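Local coordinates for arabinan endo-1,5-alpha-l-arabinosidase A (Cellvibrio cellulosa, PDB 1GYH), which cleaves alpha-1,5-arabinofuranosyl bonds of linear arabinan, a plant cell-wall polysaccharide, releasing arabinotriose almost exclusively, at residues D6-V11 and Y285-K290; G86-A91 and S118-D123; L124-A129 and S146-L151; S188-A193 and W209-R214; S218-V223 and L260-A265. One frame throughout, in Å; residues are numbered along the deposited sequence.

Contact 1. Residues D6-V11 and Y285-K290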
# COMPACT_ATOMS: atom_id res chain seq x y z
N ASP A 6 6.03 2.91 -15.37
CA ASP A 6 5.41 3.89 -14.47
C ASP A 6 4.24 3.30 -13.70
O ASP A 6 3.27 2.78 -14.29
CB ASP A 6 4.99 5.17 -15.22
CG ASP A 6 3.99 4.92 -16.33
OD1 ASP A 6 4.30 4.16 -17.26
OD2 ASP A 6 2.86 5.43 -16.35
N VAL A 7 4.39 3.35 -12.38
CA VAL A 7 3.42 2.85 -11.40
C VAL A 7 3.31 3.81 -10.23
O VAL A 7 4.20 4.64 -9.99
CB VAL A 7 3.83 1.44 -10.83
CG1 VAL A 7 4.04 0.49 -11.93
CG2 VAL A 7 5.10 1.51 -9.89
N HIS A 8 2.21 3.69 -9.50
CA HIS A 8 1.98 4.45 -8.27
C HIS A 8 1.38 3.47 -7.27
O HIS A 8 0.40 2.76 -7.58
CB HIS A 8 0.99 5.63 -8.54
CG HIS A 8 1.22 6.85 -7.70
ND1 HIS A 8 0.41 7.17 -6.62
CD2 HIS A 8 2.13 7.87 -7.81
CE1 HIS A 8 0.83 8.32 -6.09
NE2 HIS A 8 1.86 8.76 -6.80
N ASP A 9 1.96 3.41 -6.07
CA ASP A 9 1.42 2.62 -4.96
C ASP A 9 1.51 1.10 -5.25
O ASP A 9 0.55 0.40 -5.05
CB ASP A 9 -0.03 3.05 -4.59
CG ASP A 9 -0.23 4.58 -4.59
OD1 ASP A 9 0.64 5.29 -3.98
OD2 ASP A 9 -1.20 5.13 -5.17
N PRO A 10 2.68 0.60 -5.67
CA PRO A 10 2.80 -0.78 -6.16
C PRO A 10 2.78 -1.87 -5.10
O PRO A 10 3.25 -1.69 -3.97
CB PRO A 10 4.14 -0.79 -6.87
CG PRO A 10 4.95 0.13 -6.04
CD PRO A 10 3.98 1.30 -5.71
N VAL A 11 2.18 -2.99 -5.49
CA VAL A 11 2.25 -4.25 -4.77
C VAL A 11 2.52 -5.40 -5.76
O VAL A 11 2.33 -5.26 -6.99
CB VAL A 11 0.98 -4.54 -3.96
CG1 VAL A 11 0.81 -3.52 -2.81
CG2 VAL A 11 -0.26 -4.61 -4.89
N TYR A 285 9.24 14.30 -13.42
CA TYR A 285 8.78 13.73 -12.15
C TYR A 285 7.79 12.59 -12.28
O TYR A 285 6.96 12.36 -11.39
CB TYR A 285 8.26 14.84 -11.18
CG TYR A 285 9.28 15.94 -10.95
CD1 TYR A 285 10.27 15.83 -9.95
CD2 TYR A 285 9.30 17.07 -11.74
CE1 TYR A 285 11.21 16.80 -9.76
CE2 TYR A 285 10.24 18.05 -11.56
CZ TYR A 285 11.21 17.90 -10.57
OH TYR A 285 12.15 18.88 -10.41
N LEU A 286 7.90 11.83 -13.36
CA LEU A 286 7.06 10.65 -13.56
C LEU A 286 7.54 9.47 -12.69
O LEU A 286 8.67 9.01 -12.81
CB LEU A 286 7.06 10.24 -15.04
CG LEU A 286 6.20 9.01 -15.43
CD1 LEU A 286 4.72 9.20 -15.04
CD2 LEU A 286 6.31 8.70 -16.93
N GLN A 287 6.62 9.00 -11.86
CA GLN A 287 6.78 7.91 -10.91
C GLN A 287 7.21 6.62 -11.65
O GLN A 287 6.59 6.23 -12.65
CB GLN A 287 5.45 7.67 -10.19
CG GLN A 287 4.23 7.57 -11.13
CD GLN A 287 3.42 8.87 -11.29
OE1 GLN A 287 3.96 10.00 -11.22
NE2 GLN A 287 2.12 8.72 -11.57
N LYS A 288 8.30 6.00 -11.18
CA LYS A 288 8.77 4.73 -11.71
C LYS A 288 8.76 3.67 -10.59
O LYS A 288 8.96 3.99 -9.40
CB LYS A 288 10.19 4.90 -12.24
CG LYS A 288 10.40 5.94 -13.31
CD LYS A 288 9.50 5.81 -14.51
CE LYS A 288 9.89 6.76 -15.67
NZ LYS A 288 10.25 8.08 -15.23
N LEU A 289 8.53 2.42 -10.99
CA LEU A 289 8.75 1.26 -10.13
C LEU A 289 10.20 1.15 -9.67
O LEU A 289 11.14 1.27 -10.48
CB LEU A 289 8.39 -0.01 -10.87
CG LEU A 289 8.65 -1.31 -10.07
CD1 LEU A 289 7.73 -1.40 -8.88
CD2 LEU A 289 8.48 -2.48 -10.96
N LYS A 290 10.39 0.87 -8.39
CA LYS A 290 11.72 0.55 -7.85
C LYS A 290 11.60 -0.65 -6.88
O LYS A 290 10.70 -0.69 -6.04
CB LYS A 290 12.40 1.75 -7.20
CG LYS A 290 12.78 2.87 -8.09
CD LYS A 290 13.81 2.55 -9.19
CE LYS A 290 13.84 3.63 -10.26
NZ LYS A 290 14.89 3.44 -11.32

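Contact 2. Residues G86-A91 and S118-D123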
# COMPACT_ATOMS: atom_id res chain seq x y z
N GLY A 86 -8.47 14.92 -1.67
CA GLY A 86 -8.69 15.86 -0.60
C GLY A 86 -9.80 15.54 0.40
O GLY A 86 -9.97 16.28 1.37
N LYS A 87 -10.56 14.47 0.16
CA LYS A 87 -11.72 14.15 0.97
C LYS A 87 -11.69 12.75 1.59
O LYS A 87 -10.92 11.88 1.17
CB LYS A 87 -12.96 14.28 0.11
CG LYS A 87 -13.09 15.69 -0.49
CD LYS A 87 -14.51 15.93 -0.93
CE LYS A 87 -14.63 16.13 -2.39
NZ LYS A 87 -15.68 17.16 -2.56
N ASN A 88 -12.53 12.51 2.57
CA ASN A 88 -12.62 11.15 3.11
C ASN A 88 -13.93 10.49 2.79
O ASN A 88 -14.39 9.66 3.55
CB ASN A 88 -12.24 11.07 4.61
CG ASN A 88 -13.24 11.75 5.55
OD1 ASN A 88 -13.92 12.73 5.19
ND2 ASN A 88 -13.31 11.22 6.78
N THR A 89 -14.54 10.87 1.67
CA THR A 89 -15.62 10.11 1.04
C THR A 89 -14.96 8.94 0.28
O THR A 89 -14.60 9.06 -0.92
CB THR A 89 -16.40 10.96 0.05
OG1 THR A 89 -15.50 11.55 -0.92
CG2 THR A 89 -17.15 12.16 0.78
N SER A 90 -14.75 7.84 1.01
CA SER A 90 -13.85 6.77 0.54
C SER A 90 -14.32 5.41 1.04
O SER A 90 -15.01 5.31 2.06
CB SER A 90 -12.42 6.94 1.08
OG SER A 90 -11.92 8.25 0.85
N ALA A 91 -13.93 4.39 0.31
CA ALA A 91 -14.21 3.02 0.73
C ALA A 91 -13.17 2.07 0.12
O ALA A 91 -12.69 2.28 -1.02
CB ALA A 91 -15.61 2.57 0.32
N SER A 118 -15.39 5.18 5.02
CA SER A 118 -15.35 6.36 5.86
C SER A 118 -16.43 7.37 5.40
O SER A 118 -16.69 7.54 4.19
CB SER A 118 -13.95 7.02 5.82
OG SER A 118 -13.44 7.27 4.50
N VAL A 119 -17.01 8.03 6.40
CA VAL A 119 -18.11 8.99 6.24
C VAL A 119 -17.74 10.33 6.90
O VAL A 119 -17.47 10.40 8.09
CB VAL A 119 -19.43 8.47 6.82
CG1 VAL A 119 -20.54 9.56 6.76
CG2 VAL A 119 -19.90 7.22 6.13
N PRO A 120 -17.69 11.41 6.13
CA PRO A 120 -17.34 12.72 6.70
C PRO A 120 -18.21 13.08 7.91
O PRO A 120 -19.40 12.88 7.89
CB PRO A 120 -17.60 13.70 5.53
CG PRO A 120 -17.41 12.88 4.32
CD PRO A 120 -17.90 11.46 4.67
N GLN A 121 -17.58 13.60 8.95
CA GLN A 121 -18.16 14.05 10.22
C GLN A 121 -18.52 12.88 11.15
O GLN A 121 -18.79 13.12 12.32
CB GLN A 121 -19.40 14.99 10.02
CG GLN A 121 -19.19 16.17 9.04
CD GLN A 121 -18.42 17.30 9.67
OE1 GLN A 121 -18.56 17.56 10.88
NE2 GLN A 121 -17.61 18.00 8.86
N ARG A 122 -18.53 11.65 10.64
CA ARG A 122 -18.70 10.46 11.46
C ARG A 122 -17.32 9.91 11.84
O ARG A 122 -17.04 9.69 13.04
CB ARG A 122 -19.50 9.38 10.75
CG ARG A 122 -19.84 8.14 11.68
CD ARG A 122 -20.54 6.98 10.94
NE ARG A 122 -19.59 6.22 10.12
CZ ARG A 122 -19.89 5.28 9.21
NH1 ARG A 122 -21.16 4.92 9.00
NH2 ARG A 122 -18.91 4.65 8.55
N ASP A 123 -16.47 9.72 10.85
CA ASP A 123 -15.14 9.05 11.05
C ASP A 123 -13.94 9.98 10.93
O ASP A 123 -13.79 10.68 9.95
CB ASP A 123 -14.99 7.90 10.05
CG ASP A 123 -16.19 7.00 10.02
OD1 ASP A 123 -16.60 6.44 11.09
OD2 ASP A 123 -16.79 6.79 8.94
O HOH W 1 -14.69 13.10 9.05

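Contact 3. Residues L124-A129 and S146-L151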
# COMPACT_ATOMS: atom_id res chain seq x y z
N LEU A 124 -13.05 9.93 11.93
CA LEU A 124 -11.78 10.65 11.89
C LEU A 124 -10.64 9.79 11.29
O LEU A 124 -9.53 9.72 11.81
CB LEU A 124 -11.48 11.22 13.27
CG LEU A 124 -10.90 12.63 13.24
CD1 LEU A 124 -11.84 13.62 12.50
CD2 LEU A 124 -10.67 13.15 14.63
N TRP A 125 -10.95 9.15 10.18
CA TRP A 125 -9.97 8.42 9.38
C TRP A 125 -10.48 8.40 7.95
O TRP A 125 -11.65 8.76 7.69
CB TRP A 125 -9.77 6.98 9.91
CG TRP A 125 -11.01 6.30 10.53
CD1 TRP A 125 -11.38 6.31 11.85
CD2 TRP A 125 -11.98 5.48 9.86
NE1 TRP A 125 -12.53 5.58 12.03
CE2 TRP A 125 -12.92 5.06 10.82
CE3 TRP A 125 -12.18 5.09 8.54
CZ2 TRP A 125 -14.03 4.27 10.50
CZ3 TRP A 125 -13.28 4.29 8.23
CH2 TRP A 125 -14.19 3.91 9.19
N ASN A 126 -9.62 7.91 7.06
CA ASN A 126 -9.86 7.87 5.62
C ASN A 126 -9.66 6.41 5.13
O ASN A 126 -8.57 5.87 5.27
CB ASN A 126 -8.92 8.84 4.90
CG ASN A 126 -9.29 9.05 3.43
OD1 ASN A 126 -10.34 8.58 2.98
ND2 ASN A 126 -8.42 9.73 2.68
N ALA A 127 -10.74 5.81 4.62
CA ALA A 127 -10.75 4.43 4.15
C ALA A 127 -10.13 4.26 2.76
O ALA A 127 -10.82 4.01 1.77
CB ALA A 127 -12.16 3.90 4.19
N ILE A 128 -8.80 4.42 2.73
CA ILE A 128 -7.96 4.12 1.57
C ILE A 128 -6.66 3.38 2.04
O ILE A 128 -6.31 3.46 3.21
CB ILE A 128 -7.55 5.39 0.76
CG1 ILE A 128 -6.57 6.27 1.52
CG2 ILE A 128 -8.86 6.19 0.28
CD1 ILE A 128 -6.06 7.47 0.67
N ALA A 129 -5.99 2.75 1.08
CA ALA A 129 -4.62 2.18 1.26
C ALA A 129 -4.55 0.97 2.18
O ALA A 129 -3.81 0.96 3.14
CB ALA A 129 -3.60 3.27 1.70
N SER A 146 -4.92 7.28 5.87
CA SER A 146 -4.25 8.45 5.24
C SER A 146 -4.80 9.72 5.85
O SER A 146 -6.02 9.94 5.80
CB SER A 146 -4.54 8.47 3.73
OG SER A 146 -3.98 9.62 3.08
N PHE A 147 -3.94 10.52 6.47
CA PHE A 147 -4.30 11.79 7.08
C PHE A 147 -5.40 11.61 8.17
O PHE A 147 -5.52 10.56 8.80
CB PHE A 147 -4.63 12.86 5.96
CG PHE A 147 -3.41 13.36 5.17
CD1 PHE A 147 -2.72 12.54 4.28
CD2 PHE A 147 -2.97 14.65 5.30
CE1 PHE A 147 -1.63 13.00 3.58
CE2 PHE A 147 -1.85 15.14 4.57
CZ PHE A 147 -1.20 14.33 3.71
N TRP A 148 -6.22 12.64 8.41
CA TRP A 148 -7.18 12.60 9.51
C TRP A 148 -6.50 12.07 10.80
O TRP A 148 -5.43 12.58 11.17
CB TRP A 148 -8.44 11.83 9.07
CG TRP A 148 -9.34 12.71 8.14
CD1 TRP A 148 -10.42 13.50 8.53
CD2 TRP A 148 -9.17 12.92 6.73
NE1 TRP A 148 -10.94 14.14 7.42
CE2 TRP A 148 -10.19 13.82 6.31
CE3 TRP A 148 -8.28 12.44 5.77
CZ2 TRP A 148 -10.33 14.24 4.98
CZ3 TRP A 148 -8.41 12.86 4.43
CH2 TRP A 148 -9.44 13.76 4.06
N GLY A 149 -7.12 11.12 11.50
CA GLY A 149 -6.64 10.58 12.77
C GLY A 149 -5.68 9.38 12.64
O GLY A 149 -5.47 8.61 13.61
N GLY A 150 -5.11 9.22 11.45
CA GLY A 150 -4.02 8.29 11.17
C GLY A 150 -4.36 6.88 10.70
O GLY A 150 -5.36 6.63 10.01
N LEU A 151 -3.51 5.93 11.13
CA LEU A 151 -3.51 4.58 10.58
C LEU A 151 -4.13 3.61 11.58
O LEU A 151 -3.87 3.67 12.77
CB LEU A 151 -2.09 4.16 10.18
CG LEU A 151 -1.24 5.17 9.44
CD1 LEU A 151 0.10 4.58 9.00
CD2 LEU A 151 -2.02 5.75 8.19
O HOH W 2 -6.73 8.05 8.15
O HOH W 3 -5.92 11.44 2.17

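Contact 4. Residues S188-A193 and W209-R214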
# COMPACT_ATOMS: atom_id res chain seq x y z
N SER A 188 -2.92 18.41 8.99
CA SER A 188 -1.47 18.54 8.85
C SER A 188 -0.71 17.23 9.15
O SER A 188 0.51 17.21 9.07
CB SER A 188 -0.94 19.64 9.78
OG SER A 188 -1.23 19.32 11.13
N ALA A 189 -1.44 16.19 9.49
CA ALA A 189 -0.89 14.86 9.79
C ALA A 189 -0.54 14.12 8.46
O ALA A 189 -1.35 13.35 7.93
CB ALA A 189 -1.89 14.10 10.61
N GLN A 190 0.64 14.40 7.90
CA GLN A 190 1.04 13.86 6.60
C GLN A 190 1.64 12.47 6.81
O GLN A 190 2.86 12.30 6.84
CB GLN A 190 2.02 14.81 5.89
CG GLN A 190 1.48 16.28 5.73
CD GLN A 190 2.45 17.31 5.22
OE1 GLN A 190 2.03 18.49 4.97
NE2 GLN A 190 3.70 16.93 5.04
N ILE A 191 0.74 11.51 7.02
CA ILE A 191 1.06 10.11 7.22
C ILE A 191 0.04 9.26 6.51
O ILE A 191 -1.17 9.50 6.64
CB ILE A 191 1.09 9.72 8.76
CG1 ILE A 191 1.45 8.23 8.91
CG2 ILE A 191 -0.24 10.04 9.53
CD1 ILE A 191 1.62 7.76 10.33
N GLU A 192 0.51 8.26 5.76
CA GLU A 192 -0.41 7.35 5.06
C GLU A 192 0.25 6.02 4.65
O GLU A 192 1.47 5.85 4.77
CB GLU A 192 -1.01 8.03 3.78
CG GLU A 192 -0.02 8.31 2.66
CD GLU A 192 -0.59 9.13 1.51
OE1 GLU A 192 -1.79 9.57 1.60
OE2 GLU A 192 0.16 9.33 0.50
N ALA A 193 -0.55 5.13 4.11
CA ALA A 193 -0.10 3.95 3.37
C ALA A 193 0.67 2.96 4.28
O ALA A 193 1.82 2.63 3.98
CB ALA A 193 0.75 4.35 2.17
N TRP A 209 5.56 9.34 5.01
CA TRP A 209 5.41 10.66 5.61
C TRP A 209 5.58 11.73 4.53
O TRP A 209 6.31 11.54 3.53
CB TRP A 209 6.48 10.90 6.71
CG TRP A 209 6.15 10.38 8.11
CD1 TRP A 209 5.09 9.59 8.50
CD2 TRP A 209 6.94 10.59 9.29
NE1 TRP A 209 5.17 9.34 9.85
CE2 TRP A 209 6.28 9.95 10.36
CE3 TRP A 209 8.12 11.28 9.56
CZ2 TRP A 209 6.77 9.97 11.67
CZ3 TRP A 209 8.62 11.29 10.88
CH2 TRP A 209 7.94 10.65 11.90
N GLY A 210 4.90 12.85 4.72
CA GLY A 210 5.08 14.01 3.87
C GLY A 210 4.13 14.02 2.67
O GLY A 210 3.12 13.29 2.67
N LEU A 211 4.48 14.81 1.64
CA LEU A 211 3.59 15.03 0.49
C LEU A 211 4.09 14.40 -0.81
O LEU A 211 5.16 14.73 -1.32
CB LEU A 211 3.37 16.52 0.27
CG LEU A 211 2.77 17.32 1.42
CD1 LEU A 211 2.55 18.79 1.02
CD2 LEU A 211 1.47 16.72 1.89
N CYS A 212 3.26 13.52 -1.35
CA CYS A 212 3.43 12.96 -2.69
C CYS A 212 2.89 13.89 -3.80
O CYS A 212 2.25 14.95 -3.53
CB CYS A 212 2.67 11.64 -2.80
SG CYS A 212 0.88 11.79 -3.16
N CYS A 213 3.21 13.52 -5.03
CA CYS A 213 2.47 14.01 -6.20
C CYS A 213 2.67 15.52 -6.46
O CYS A 213 1.77 16.14 -7.04
CB CYS A 213 0.97 13.71 -6.01
SG CYS A 213 0.39 12.17 -5.18
N ARG A 214 3.78 16.13 -6.05
CA ARG A 214 4.01 17.56 -6.32
C ARG A 214 5.37 18.00 -6.88
O ARG A 214 5.91 19.09 -6.52
CB ARG A 214 3.56 18.48 -5.19
CG ARG A 214 4.10 18.26 -3.87
CD ARG A 214 2.96 18.09 -2.89
NE ARG A 214 2.24 19.33 -2.55
CZ ARG A 214 0.93 19.41 -2.25
NH1 ARG A 214 0.14 18.33 -2.30
NH2 ARG A 214 0.39 20.58 -1.91
O HOH W 4 1.01 12.34 0.69

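Contact 5. Residues S218-V223 and L260-A265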
# COMPACT_ATOMS: atom_id res chain seq x y z
N SER A 218 7.98 17.72 -3.73
CA SER A 218 7.56 16.53 -3.00
C SER A 218 8.51 16.25 -1.84
O SER A 218 9.73 16.40 -1.99
CB SER A 218 7.47 15.30 -3.91
OG SER A 218 6.50 15.47 -4.95
N THR A 219 7.96 15.89 -0.69
CA THR A 219 8.73 15.56 0.51
C THR A 219 8.49 14.10 0.94
O THR A 219 8.96 13.69 2.00
CB THR A 219 8.32 16.46 1.69
OG1 THR A 219 6.91 16.34 1.93
CG2 THR A 219 8.63 17.95 1.45
N TYR A 220 7.75 13.36 0.13
CA TYR A 220 7.35 11.97 0.41
C TYR A 220 8.61 11.10 0.72
O TYR A 220 9.59 11.16 0.01
CB TYR A 220 6.64 11.36 -0.79
CG TYR A 220 5.48 10.40 -0.59
CD1 TYR A 220 4.48 10.64 0.33
CD2 TYR A 220 5.33 9.31 -1.43
CE1 TYR A 220 3.40 9.78 0.47
CE2 TYR A 220 4.24 8.43 -1.31
CZ TYR A 220 3.26 8.69 -0.37
OH TYR A 220 2.14 7.88 -0.23
N HIS A 221 8.52 10.35 1.80
CA HIS A 221 9.61 9.42 2.22
C HIS A 221 9.07 8.33 3.13
O HIS A 221 7.90 8.36 3.53
CB HIS A 221 10.75 10.18 2.90
CG HIS A 221 10.39 10.85 4.19
ND1 HIS A 221 9.63 12.00 4.26
CD2 HIS A 221 10.71 10.53 5.48
CE1 HIS A 221 9.50 12.36 5.53
NE2 HIS A 221 10.18 11.50 6.29
N LEU A 222 9.92 7.35 3.46
CA LEU A 222 9.51 6.19 4.26
C LEU A 222 10.16 6.17 5.63
O LEU A 222 11.36 6.40 5.76
CB LEU A 222 9.87 4.90 3.53
CG LEU A 222 9.20 4.64 2.18
CD1 LEU A 222 9.71 3.34 1.57
CD2 LEU A 222 7.68 4.54 2.38
N VAL A 223 9.33 5.87 6.62
CA VAL A 223 9.71 5.64 8.00
C VAL A 223 9.22 4.27 8.45
O VAL A 223 8.37 3.61 7.79
CB VAL A 223 9.14 6.72 8.98
CG1 VAL A 223 9.70 8.10 8.63
CG2 VAL A 223 7.65 6.73 9.03
N LEU A 260 9.52 9.75 -2.75
CA LEU A 260 9.38 8.32 -2.98
C LEU A 260 8.60 7.70 -1.86
O LEU A 260 8.51 8.28 -0.80
CB LEU A 260 10.78 7.66 -3.18
CG LEU A 260 11.89 7.84 -2.12
CD1 LEU A 260 11.65 7.11 -0.87
CD2 LEU A 260 13.23 7.35 -2.76
N GLY A 261 7.95 6.57 -2.06
CA GLY A 261 7.15 6.01 -1.01
C GLY A 261 6.02 5.10 -1.46
O GLY A 261 6.10 4.46 -2.52
N HIS A 262 4.99 5.06 -0.62
CA HIS A 262 3.83 4.15 -0.69
C HIS A 262 4.28 2.73 -1.01
O HIS A 262 4.04 2.23 -2.11
CB HIS A 262 2.72 4.59 -1.68
CG HIS A 262 1.41 3.93 -1.38
ND1 HIS A 262 0.27 4.64 -1.06
CD2 HIS A 262 1.09 2.63 -1.21
CE1 HIS A 262 -0.71 3.80 -0.76
NE2 HIS A 262 -0.23 2.57 -0.84
N ASN A 263 4.97 2.12 -0.05
CA ASN A 263 5.68 0.87 -0.30
C ASN A 263 4.91 -0.37 0.05
O ASN A 263 3.91 -0.36 0.76
CB ASN A 263 7.01 0.84 0.49
CG ASN A 263 6.82 0.55 1.93
OD1 ASN A 263 6.36 1.41 2.66
ND2 ASN A 263 7.12 -0.71 2.36
N SER A 264 5.44 -1.48 -0.44
CA SER A 264 5.15 -2.81 0.05
C SER A 264 6.55 -3.46 0.34
O SER A 264 7.59 -2.84 0.11
CB SER A 264 4.30 -3.61 -0.95
OG SER A 264 4.80 -3.53 -2.31
N ALA A 265 6.52 -4.71 0.82
CA ALA A 265 7.75 -5.43 1.25
C ALA A 265 7.42 -6.92 1.31
O ALA A 265 6.30 -7.30 1.69
CB ALA A 265 8.25 -4.92 2.58

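Contact 1. Residues D6-V11 and Y285-K290
V7 and Q287 meet where the approach of D6-V11 to Y285-K290 is tightest. The evidence is V7 O, which lies 3.1 Å from Q287 CG and close to Q287 CB as well. One residue back, Q287 O faces the alpha carbon of D6 at 3.2 Å, a CA-H...O contact bent to 132° at the hydrogen. These two carbonyl oxygens and V7 N are buried here without a hydrogen-bonding partner in the model, so the packing relies on shape and weak polar contacts. V7 also lays its CG2 methyl on the backbone of L289, 3.7 Å from L289 CA, with L289 CB just beyond. Farther along, P10 CB reaches L289 CD1 at only 4.2 Å.

The other side is looser and partly exposed. D6 CB merely rests 4.0 Å from L286 CG. H8 meets Q287 obliquely: H8 CD2 is 3.8 Å from Q287 CD, with ring and amide planes 62° apart, while Q287 CG lies at the ring edge. A bend at chi2 (-98°) turns the Q287 amide this way. On the ring's far nitrogen, H8 ND1 bonds D9 OD2 at 3.0 Å, and H8 NE2 bonds the hydroxyl of Y279. D6 and Q287 probably bind substrate and D9 is probably the proton acceptor, so this side belongs to the catalytic cleft.

In the five-bladed propeller the contact joins both ends of the ring: D6-V11 leads into strand 11-15 of the first blade, V7 and P10 pack on L21 of strand 18-23, and Y285-K290 belongs to strand 286-296 of the last.

Contact 2. Residues G86-A91 and S118-D123
N88 and T89 pack against S118 and P120 at the border of the second propeller blade, where strand 90-97 starts beside the end of its antiparallel neighbour, strand 110-118. G86 and K87, probable substrate ligands, precede the touching residues and lead the chain into them.

N88 makes the largest contribution from this segment. Its OD1 lies over the proline, 3.6 Å from P120 CG, the two side chains running past each other in opposite directions. Its ND2 is hydrogen-bonded to the carbonyl of W125 and gives a longer bond to a water, which also accepts from Q121 N and donates to D123 O at 2.7 Å. The water thus joins the asparagine to the turn beyond the proline. The backbone oxygen N88 O receives the hydroxyl S118 OG at 2.7 Å, from 39° above the carbonyl plane. A chi1 of 51° tucks that hydroxyl back over its own main chain, from where it also accepts a bond from A127 N.

T89, the centre of an inverse gamma turn, turns its beta carbon away, yet its CG2 methyl reaches P120 CG at 3.6 Å, with the two side chains crossing at about a right angle.

At S90 the backbone takes over: S118 N donates to S90 O at 3.0 Å, bent to 145°. The S90 hydroxyl bonds S83 OG and N126 OD1, tying the strand to a probable substrate-binding residue. Beyond S118 the loop is braced from within, for V119 N bonds the anti lone pair of D123 OD2 at 2.8 Å while R122 grips the same carboxylate side-on through NE and NH2.

Contact 3. Residues L124-A129 and S146-L151
L124 and G149 provide the direct backbone bond of this contact: G149 N donates to L124 O at 2.8 Å, angled at 137° and coming from above the carbonyl plane. The donor belongs to a type II' turn from F147 to G150, closed by G150 N bonding F147 O, which presents G149 N and the W148 side chain to the L124-A129 loop.

Side-chain packing centres on W148. N126 crosses it obliquely, with ND2 3.6 Å from W148 CZ3 and the amide tilted 66° to the indole; the anti placement of CG relative to the backbone N (chi1 -169°) brings it there. L124 CD1 meets the indole edge, 4.2 Å from W148 CD1. At the other end, I128 CD1 covers S146 CB at 3.6 Å.

Water makes the remaining links. One molecule accepts from N126 N at 3.1 Å and S146 N at 3.0 Å. A second donates to S146 OG at 2.8 Å and takes a weak bond from N126 ND2, so it joins two probable substrate-binding residues. Their stronger partners lie beyond: S146 OG also bonds E192 OE1, and N126 OD1 bonds S90 OG.

Among the strands, the loop following 110-118 is thereby held to the 140-144/151-155 connection of the third blade. W125 packs on I116 and S118 of strand 110-118 and meets F144 and W169, and W148 NE1 bonds the D183 carbonyl.

Contact 4. Residues S188-A193 and W209-R214
The active-site end of the fourth propeller blade is built here, where strands 191-199 and 202-209 run antiparallel and I191 pairs with W209 as a non-hydrogen-bonded pair, their alpha carbons 4.7 Å apart. Just outside that pair, G210 N donates to Q190 O at 3.0 Å with an angle of 160°, from 43° above the carbonyl plane. The same oxygen faces the alpha carbon of W209 in a CA-H...O contact, so Q190 O is engaged twice by consecutive residues.

Side chains add to the pairing. I191 CG1, anti to its backbone N, is directed at the indole edge, 3.9 Å from W209 CD1, and I191 CD1 also lies in the ring plane. The extended Q190 chain runs obliquely over L211: Q190 CD is 3.5 Å from L211 CD2, and Q190 NE2 comes within 3.4 Å of G210 CA. L211 CD1 in turn lies over one face of the R214 guanidinium.

E192, the probable proton donor, reaches the second segment through a water, which is 3.1 Å from E192 OE2 and 3.0 Å from G210 O and accepts a bond from C212 N. Nearby is the vicinal disulfide of C212 and C213, with C212 SG a distant 4.5 Å from E192 OE2.

Both carboxylate oxygens have further partners, OE1 the hydroxyl of S146 and OE2 that of Y220. Partners on both oxygens would restrict the rotation of the E192 carboxylate, which is consistent with a preset orientation for it, with the loop after W209 contributing through water.

Contact 5. Residues S218-V223 and L260-A265
L260 meets Y220 through backbone and ring together. L260 N donates to Y220 O at 3.1 Å, although it stands 58° above the carbonyl plane, well off any lone-pair direction. L260 O then sits beside the tyrosine, 3.4 Å from Y220 CD2, and also faces the alpha carbon of H221 in a CA-H...O contact.

G261 follows, and its lack of a side chain matters: the room a beta carbon would need is taken by Y220 CD2. L222 CD2 approaches as well, 3.7 Å from G261 CA.

This is a contact between two blades of the propeller. Strand 257-268 is the first of the fifth blade and 221-227 belongs to the fourth; the two lie in different sheets, and the axes of the short segments 221-223 and 260-265 come within 5.4 Å at an angle of 52°.

H262, a probable calcium ligand, lies alongside Y220 with both side chains pointing the same way. Y220 CE2 is 3.5 Å from H262 N, whose hydrogen bond goes to S208 OG, and Y220 OH is 3.6 Å from H262 CB. That hydroxyl is also bonded to the carboxylate of E192, the probable proton donor, while H262 packs on D9, the probable proton acceptor.

N263 turns its CG between the backbone N and carbonyl carbon (chi1 77°), which lays the amide across L222. N263 OD1 is 3.4 Å from L222 CD2 and N263 CB is 3.8 Å from L222 CD1, while N263 ND2 bonds S264 O from far above that carbonyl's plane.

Along the chain contact 1 encloses all the others, which follow in series: contact 2, contact 3, contact 4, contact 5. Contacts 2 and 3 have centres about 9 Å apart and touch, as do contacts 4 and 5 at the same spacing; contacts 3 and 4, about 11 Å apart, join those pairs. Contact 5 lies about 11 Å from contact 1 and shares with it the sheet containing 257-268 and 286-296; P10 O, in the loop before strand 11-15, probably bonds S264 OG of strand 257-268. Contacts 1 and 2 are farthest, about 26 Å between centres. The chain of neighbours runs from the second blade to the join of last and first, consistent with several blades lining one substrate cleft.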